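Local coordinates for BamaA.19900.a (Balamuthia mandrillaris, PDB 6VZZ), which is a glucokinase that binds glucose and, as expected for its family, transfers a phosphate from a nucleotide donor to the sugar's 6-hydroxyl, at residues Leu126-Leu131 with Thr139-Ile144; Gln24-Ala29 with Arg87-Val92. One frame throughout, in Å; residues are numbered along the deposited sequence.

In the fold
Both contacts lie around helix 72-90, which runs between them in the actin-like ATPase fold of the glucokinase. Interaction 2 comes first along the chain and joins the end of helix 16-25 to the C-terminal end of helix 72-90. Interaction 1 follows, tying the end of strand 125-127, an outer strand of a three-stranded antiparallel sheet, to edge strand 141-145 of the five-stranded sheet; its L126, E130 and L131 rest on the earlier turns of helix 72-90. The two centres lie about 23 Å apart, with nearest atoms about 10 Å apart. Interaction 1 lies near the glucose pocket, the F143 side chain being about 11 Å from the bound sugar, while interaction 2 fastens the N-terminal helix at the periphery.

Interaction 1 of 2, residues Leu126-Leu131 with Thr139-Ile144; sequences LKRSEL and TKTHFI
R128 reaches across from the 3-10 turn after strand 125-127 to T141 and F143 on strand 141-145, an edge strand, within this chain, of the five-stranded sheet in this actin-like ATPase fold. Its CG stands beside its own backbone N (chi1 -82°), and from there the chain runs extended to NE, carrying the guanidinium over to the T141 carbonyl. The bond from NE to T141 O, 3.0 Å long, is weak because it is strongly bent (125° at the hydrogen). NH1 lies 3.2 Å from the same oxygen, while ND1 of H142 sits at the guanidinium edge. On its far side the group leans on E110 through a long, weak ion pair from NH2.

F143 extends the other way, the two side chains running antiparallel alongside one another, and the ring and guanidinium planes are only 16° apart. The two flat groups nevertheless do not stack: CG and the backbone N of R128, not the guanidinium, lie near the ring, each 3.8 Å from F143 CE2. L126 O comes closer still, obliquely to the ring, at 3.5 Å from F143 CE2. Leucine side chains flank the ring's outer end, with L126 CG 4.3 Å from F143 CZ and L131 CD1 also beside CZ. L131 CD1 further touches T141 CG2, so one leucine methyl bridges two residues of the strand. L126 and L131 back onto helix 72-90, and T141 and F143 onto L99 of the neighbouring strand, leaving this cluster buried. The hydroxyl of T141 is satisfied separately, by the carbonyl of P137.

The turn that presents R128 is braced by E130, whose OE1 forms a salt bridge with R73, while OE2 accepts a nearly straight bond from K127 N (3.0 Å) on the anti side of the carboxylate.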
loop_
_atom_site.group_PDB
_atom_site.type_symbol
_atom_site.label_atom_id
_atom_site.label_comp_id
_atom_site.label_asym_id
_atom_site.label_seq_id
_atom_site.Cartn_x
_atom_site.Cartn_y
_atom_site.Cartn_z
ATOM N N LEU A 126 4.575 23.293 -10.380
ATOM C CA LEU A 126 3.980 24.543 -9.919
ATOM C C LEU A 126 4.497 24.833 -8.518
ATOM O O LEU A 126 4.275 24.036 -7.601
ATOM C CB LEU A 126 2.450 24.460 -9.931
ATOM C CG LEU A 126 1.654 25.651 -9.382
ATOM C CD1 LEU A 126 1.872 26.911 -10.209
ATOM C CD2 LEU A 126 0.166 25.323 -9.282
ATOM N N LYS A 127 5.196 25.962 -8.358
ATOM C CA LYS A 127 5.734 26.394 -7.072
ATOM C C LYS A 127 4.741 27.304 -6.361
ATOM O O LYS A 127 4.071 28.120 -7.000
ATOM C CB LYS A 127 7.053 27.146 -7.270
ATOM C CG LYS A 127 8.063 26.411 -8.125
ATOM C CD LYS A 127 9.295 27.261 -8.427
ATOM C CE LYS A 127 10.381 26.414 -9.096
ATOM N NZ LYS A 127 11.150 27.188 -10.117
ATOM N N ARG A 128 4.658 27.168 -5.032
ATOM C CA ARG A 128 3.858 28.087 -4.222
ATOM C C ARG A 128 4.185 29.543 -4.527
ATOM O O ARG A 128 3.286 30.374 -4.701
ATOM C CB ARG A 128 4.124 27.859 -2.746
ATOM C CG ARG A 128 3.432 26.764 -2.019
ATOM C CD ARG A 128 4.251 26.726 -0.757
ATOM N NE ARG A 128 3.683 26.019 0.366
ATOM C CZ ARG A 128 4.399 25.722 1.440
ATOM N NH1 ARG A 128 3.849 25.061 2.458
ATOM N NH2 ARG A 128 5.678 26.084 1.479
ATOM N N SER A 129 5.479 29.877 -4.543
ATOM C CA SER A 129 5.944 31.246 -4.716
ATOM C C SER A 129 5.534 31.868 -6.045
ATOM O O SER A 129 5.744 33.070 -6.229
ATOM C CB SER A 129 7.465 31.288 -4.593
ATOM O OG SER A 129 8.077 30.714 -5.734
ATOM N N GLU A 130 4.988 31.092 -6.980
ATOM C CA GLU A 130 4.511 31.622 -8.249
ATOM C C GLU A 130 3.058 32.058 -8.199
ATOM O O GLU A 130 2.570 32.655 -9.166
ATOM C CB GLU A 130 4.661 30.577 -9.359
ATOM C CG GLU A 130 6.080 30.176 -9.690
ATOM C CD GLU A 130 6.123 29.125 -10.791
ATOM O OE1 GLU A 130 6.597 29.450 -11.906
ATOM O OE2 GLU A 130 5.661 27.978 -10.547
ATOM N N LEU A 131 2.368 31.759 -7.133
ATOM C CA LEU A 131 0.955 31.991 -6.905
ATOM C C LEU A 131 0.722 33.417 -6.429
ATOM O O LEU A 131 1.533 33.966 -5.675
ATOM C CB LEU A 131 0.425 31.014 -5.864
ATOM C CG LEU A 131 0.568 29.542 -6.241
ATOM C CD1 LEU A 131 0.170 28.650 -5.074
ATOM C CD2 LEU A 131 -0.271 29.231 -7.462
ATOM N N THR A 139 2.622 32.390 3.797
ATOM C CA THR A 139 2.864 31.514 4.931
ATOM C C THR A 139 1.682 30.606 5.250
ATOM O O THR A 139 1.787 29.775 6.156
ATOM C CB THR A 139 3.237 32.354 6.157
ATOM O OG1 THR A 139 2.292 33.418 6.310
ATOM C CG2 THR A 139 4.631 32.958 5.980
ATOM N N LYS A 140 0.570 30.721 4.526
ATOM C CA LYS A 140 -0.650 29.989 4.853
ATOM C C LYS A 140 -1.239 29.311 3.615
ATOM O O LYS A 140 -2.460 29.260 3.436
ATOM C CB LYS A 140 -1.668 30.920 5.515
ATOM C CG LYS A 140 -1.171 31.543 6.823
ATOM C CD LYS A 140 -2.213 32.437 7.494
ATOM C CE LYS A 140 -2.200 33.877 6.956
ATOM N NZ LYS A 140 -3.339 34.699 7.488
ATOM N N THR A 141 -0.376 28.763 2.755
ATOM C CA THR A 141 -0.769 28.062 1.537
ATOM C C THR A 141 -0.133 26.678 1.518
ATOM O O THR A 141 1.080 26.549 1.710
ATOM C CB THR A 141 -0.341 28.845 0.290
ATOM O OG1 THR A 141 -1.072 30.073 0.217
ATOM C CG2 THR A 141 -0.592 28.036 -0.975
ATOM N N HIS A 142 -0.937 25.643 1.265
ATOM C CA HIS A 142 -0.449 24.270 1.342
ATOM C C HIS A 142 -0.836 23.484 0.106
ATOM O O HIS A 142 -1.913 23.682 -0.459
ATOM C CB HIS A 142 -0.977 23.566 2.596
ATOM C CG HIS A 142 -0.629 24.289 3.853
ATOM N ND1 HIS A 142 0.666 24.373 4.319
ATOM C CD2 HIS A 142 -1.387 25.026 4.699
ATOM C CE1 HIS A 142 0.688 25.110 5.416
ATOM N NE2 HIS A 142 -0.544 25.518 5.668
ATOM N N PHE A 143 0.060 22.599 -0.309
ATOM C CA PHE A 143 -0.204 21.632 -1.364
ATOM C C PHE A 143 -0.570 20.301 -0.733
ATOM O O PHE A 143 0.113 19.835 0.187
ATOM C CB PHE A 143 1.022 21.439 -2.254
ATOM C CG PHE A 143 1.181 22.478 -3.326
ATOM C CD1 PHE A 143 0.112 22.846 -4.120
ATOM C CD2 PHE A 143 2.419 23.067 -3.551
ATOM C CE1 PHE A 143 0.269 23.783 -5.122
ATOM C CE2 PHE A 143 2.587 24.007 -4.541
ATOM C CZ PHE A 143 1.510 24.368 -5.332
ATOM N N ILE A 144 -1.645 19.690 -1.224
ATOM C CA ILE A 144 -1.929 18.292 -0.945
ATOM C C ILE A 144 -2.214 17.608 -2.275
ATOM O O ILE A 144 -2.461 18.255 -3.295
ATOM C CB ILE A 144 -3.100 18.102 0.036
ATOM C CG1 ILE A 144 -4.400 18.648 -0.570
ATOM C CG2 ILE A 144 -2.756 18.730 1.396
ATOM C CD1 ILE A 144 -5.600 18.511 0.340
#

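Interaction 2 of 2, residues Gln24-Ala29 with Arg87-Val92; sequences QWRVAA and RDLLGV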
loop_
_atom_site.group_PDB
_atom_site.type_symbol
_atom_site.label_atom_id
_atom_site.label_comp_id
_atom_site.label_asym_id
_atom_site.label_seq_id
_atom_site.Cartn_x
_atom_site.Cartn_y
_atom_site.Cartn_z
ATOM N N GLN A 24 -22.489 40.174 -1.183
ATOM C CA GLN A 24 -23.075 39.901 0.125
ATOM C C GLN A 24 -21.995 39.613 1.164
ATOM O O GLN A 24 -22.119 40.015 2.325
ATOM C CB GLN A 24 -24.063 38.733 0.029
ATOM C CG GLN A 24 -25.355 39.036 -0.746
ATOM C CD GLN A 24 -26.253 37.809 -0.930
ATOM O OE1 GLN A 24 -25.794 36.729 -1.327
ATOM N NE2 GLN A 24 -27.541 37.975 -0.644
ATOM N N TRP A 25 -20.917 38.936 0.761
ATOM C CA TRP A 25 -19.884 38.536 1.713
ATOM C C TRP A 25 -19.153 39.735 2.300
ATOM O O TRP A 25 -18.878 39.773 3.506
ATOM C CB TRP A 25 -18.875 37.611 1.036
ATOM C CG TRP A 25 -19.306 36.189 0.946
ATOM C CD1 TRP A 25 -20.559 35.693 1.165
ATOM C CD2 TRP A 25 -18.478 35.069 0.626
ATOM N NE1 TRP A 25 -20.563 34.329 0.995
ATOM C CE2 TRP A 25 -19.300 33.919 0.660
ATOM C CE3 TRP A 25 -17.122 34.923 0.307
ATOM C CZ2 TRP A 25 -18.813 32.641 0.387
ATOM C CZ3 TRP A 25 -16.638 33.655 0.038
ATOM C CH2 TRP A 25 -17.483 32.528 0.081
ATOM N N ARG A 26 -18.822 40.719 1.462
ATOM C CA ARG A 26 -17.857 41.742 1.835
ATOM C C ARG A 26 -18.397 42.774 2.821
ATOM O O ARG A 26 -17.602 43.563 3.347
ATOM C CB ARG A 26 -17.356 42.443 0.582
ATOM C CG ARG A 26 -18.412 43.255 -0.113
ATOM C CD ARG A 26 -17.913 43.675 -1.458
ATOM N NE ARG A 26 -18.779 44.648 -2.100
ATOM C CZ ARG A 26 -18.852 44.809 -3.415
ATOM N NH1 ARG A 26 -18.116 44.040 -4.209
ATOM N NH2 ARG A 26 -19.667 45.726 -3.929
ATOM N N VAL A 27 -19.709 42.807 3.088
ATOM C CA VAL A 27 -20.200 43.716 4.122
ATOM C C VAL A 27 -19.585 43.363 5.467
ATOM O O VAL A 27 -19.420 44.232 6.331
ATOM C CB VAL A 27 -21.743 43.709 4.199
ATOM C CG1 VAL A 27 -22.358 44.219 2.893
ATOM C CG2 VAL A 27 -22.259 42.313 4.557
ATOM N N ALA A 28 -19.223 42.093 5.664
ATOM C CA ALA A 28 -18.672 41.647 6.936
ATOM C C ALA A 28 -17.257 42.152 7.181
ATOM O O ALA A 28 -16.769 42.040 8.311
ATOM C CB ALA A 28 -18.696 40.120 7.004
ATOM N N ALA A 29 -16.587 42.694 6.160
ATOM C CA ALA A 29 -15.247 43.234 6.360
ATOM C C ALA A 29 -15.237 44.433 7.301
ATOM O O ALA A 29 -14.209 44.706 7.925
ATOM C CB ALA A 29 -14.625 43.625 5.020
ATOM N N ARG A 87 -10.242 40.002 -6.098
ATOM C CA ARG A 87 -9.758 41.171 -5.375
ATOM C C ARG A 87 -10.623 42.395 -5.658
ATOM O O ARG A 87 -10.947 43.161 -4.742
ATOM C CB ARG A 87 -8.302 41.439 -5.740
ATOM C CG ARG A 87 -7.695 42.576 -4.970
ATOM C CD ARG A 87 -6.216 42.661 -5.214
ATOM N NE ARG A 87 -5.916 43.289 -6.492
ATOM C CZ ARG A 87 -4.687 43.435 -6.961
ATOM N NH1 ARG A 87 -3.661 42.987 -6.250
ATOM N NH2 ARG A 87 -4.484 44.024 -8.136
ATOM N N ASP A 88 -11.026 42.585 -6.918
ATOM C CA ASP A 88 -11.862 43.728 -7.261
ATOM C C ASP A 88 -13.256 43.633 -6.662
ATOM O O ASP A 88 -13.957 44.645 -6.613
ATOM C CB ASP A 88 -11.976 43.871 -8.774
ATOM C CG ASP A 88 -10.884 44.721 -9.358
ATOM O OD1 ASP A 88 -10.430 45.655 -8.656
ATOM O OD2 ASP A 88 -10.488 44.467 -10.520
ATOM N N LEU A 89 -13.681 42.447 -6.230
ATOM C CA LEU A 89 -15.003 42.277 -5.641
ATOM C C LEU A 89 -14.981 42.159 -4.127
ATOM O O LEU A 89 -15.972 42.505 -3.483
ATOM C CB LEU A 89 -15.694 41.037 -6.221
ATOM C CG LEU A 89 -16.071 41.078 -7.702
ATOM C CD1 LEU A 89 -16.470 39.690 -8.185
ATOM C CD2 LEU A 89 -17.197 42.067 -7.946
ATOM N N LEU A 90 -13.890 41.674 -3.539
ATOM C CA LEU A 90 -13.809 41.512 -2.094
ATOM C C LEU A 90 -12.871 42.492 -1.413
ATOM O O LEU A 90 -13.075 42.801 -0.237
ATOM C CB LEU A 90 -13.357 40.095 -1.737
ATOM C CG LEU A 90 -14.321 38.943 -1.974
ATOM C CD1 LEU A 90 -13.685 37.674 -1.453
ATOM C CD2 LEU A 90 -15.626 39.221 -1.270
ATOM N N GLY A 91 -11.839 42.970 -2.100
ATOM C CA GLY A 91 -10.873 43.826 -1.446
ATOM C C GLY A 91 -9.943 43.117 -0.470
ATOM O O GLY A 91 -8.720 43.289 -0.542
ATOM N N VAL A 92 -10.500 42.314 0.440
ATOM C CA VAL A 92 -9.738 41.725 1.537
ATOM C C VAL A 92 -9.083 40.421 1.087
ATOM O O VAL A 92 -9.726 39.571 0.458
ATOM C CB VAL A 92 -10.637 41.504 2.765
ATOM C CG1 VAL A 92 -9.872 40.800 3.879
ATOM C CG2 VAL A 92 -11.150 42.835 3.273
#
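R26 lays the root of its side chain against L90, with R26 CB 4.1 Å from L90 CD2, and then turns its charged end to the backbone of L89. CG occupies the crowded position between the backbone N and the carbonyl carbon (chi1 67°), and the extended chain beyond it brings the guanidinium alongside the last turn of helix 72-90. NH1 donates to L89 O at 2.7 Å, approaching in the carbonyl plane on a lone pair; the oxygen in turn lies at the edge of the guanidinium, close to its plane. A carbonyl at the C-terminal end of a helix should be a favourable acceptor for a positive group.

The apolar part of the contact flanks this bond. CD2 of L90 is also met by W25 CB at 4.3 Å, while the indole packs on L52 and R54 of strand 47-54. Further along, A29 CB touches V92 CG2 at 4.0 Å, after G91 has taken the chain out of the helix with a positive phi of 73°. L89 and L90 both reach L22 of helix 16-25, which continues the apolar seam. Here the chain leaving helix 16-25 meets the C-terminal turn of helix 72-90, the helix between strands 62-68 and 96-101, third and fourth along the chain in the actin-like ATPase sheet.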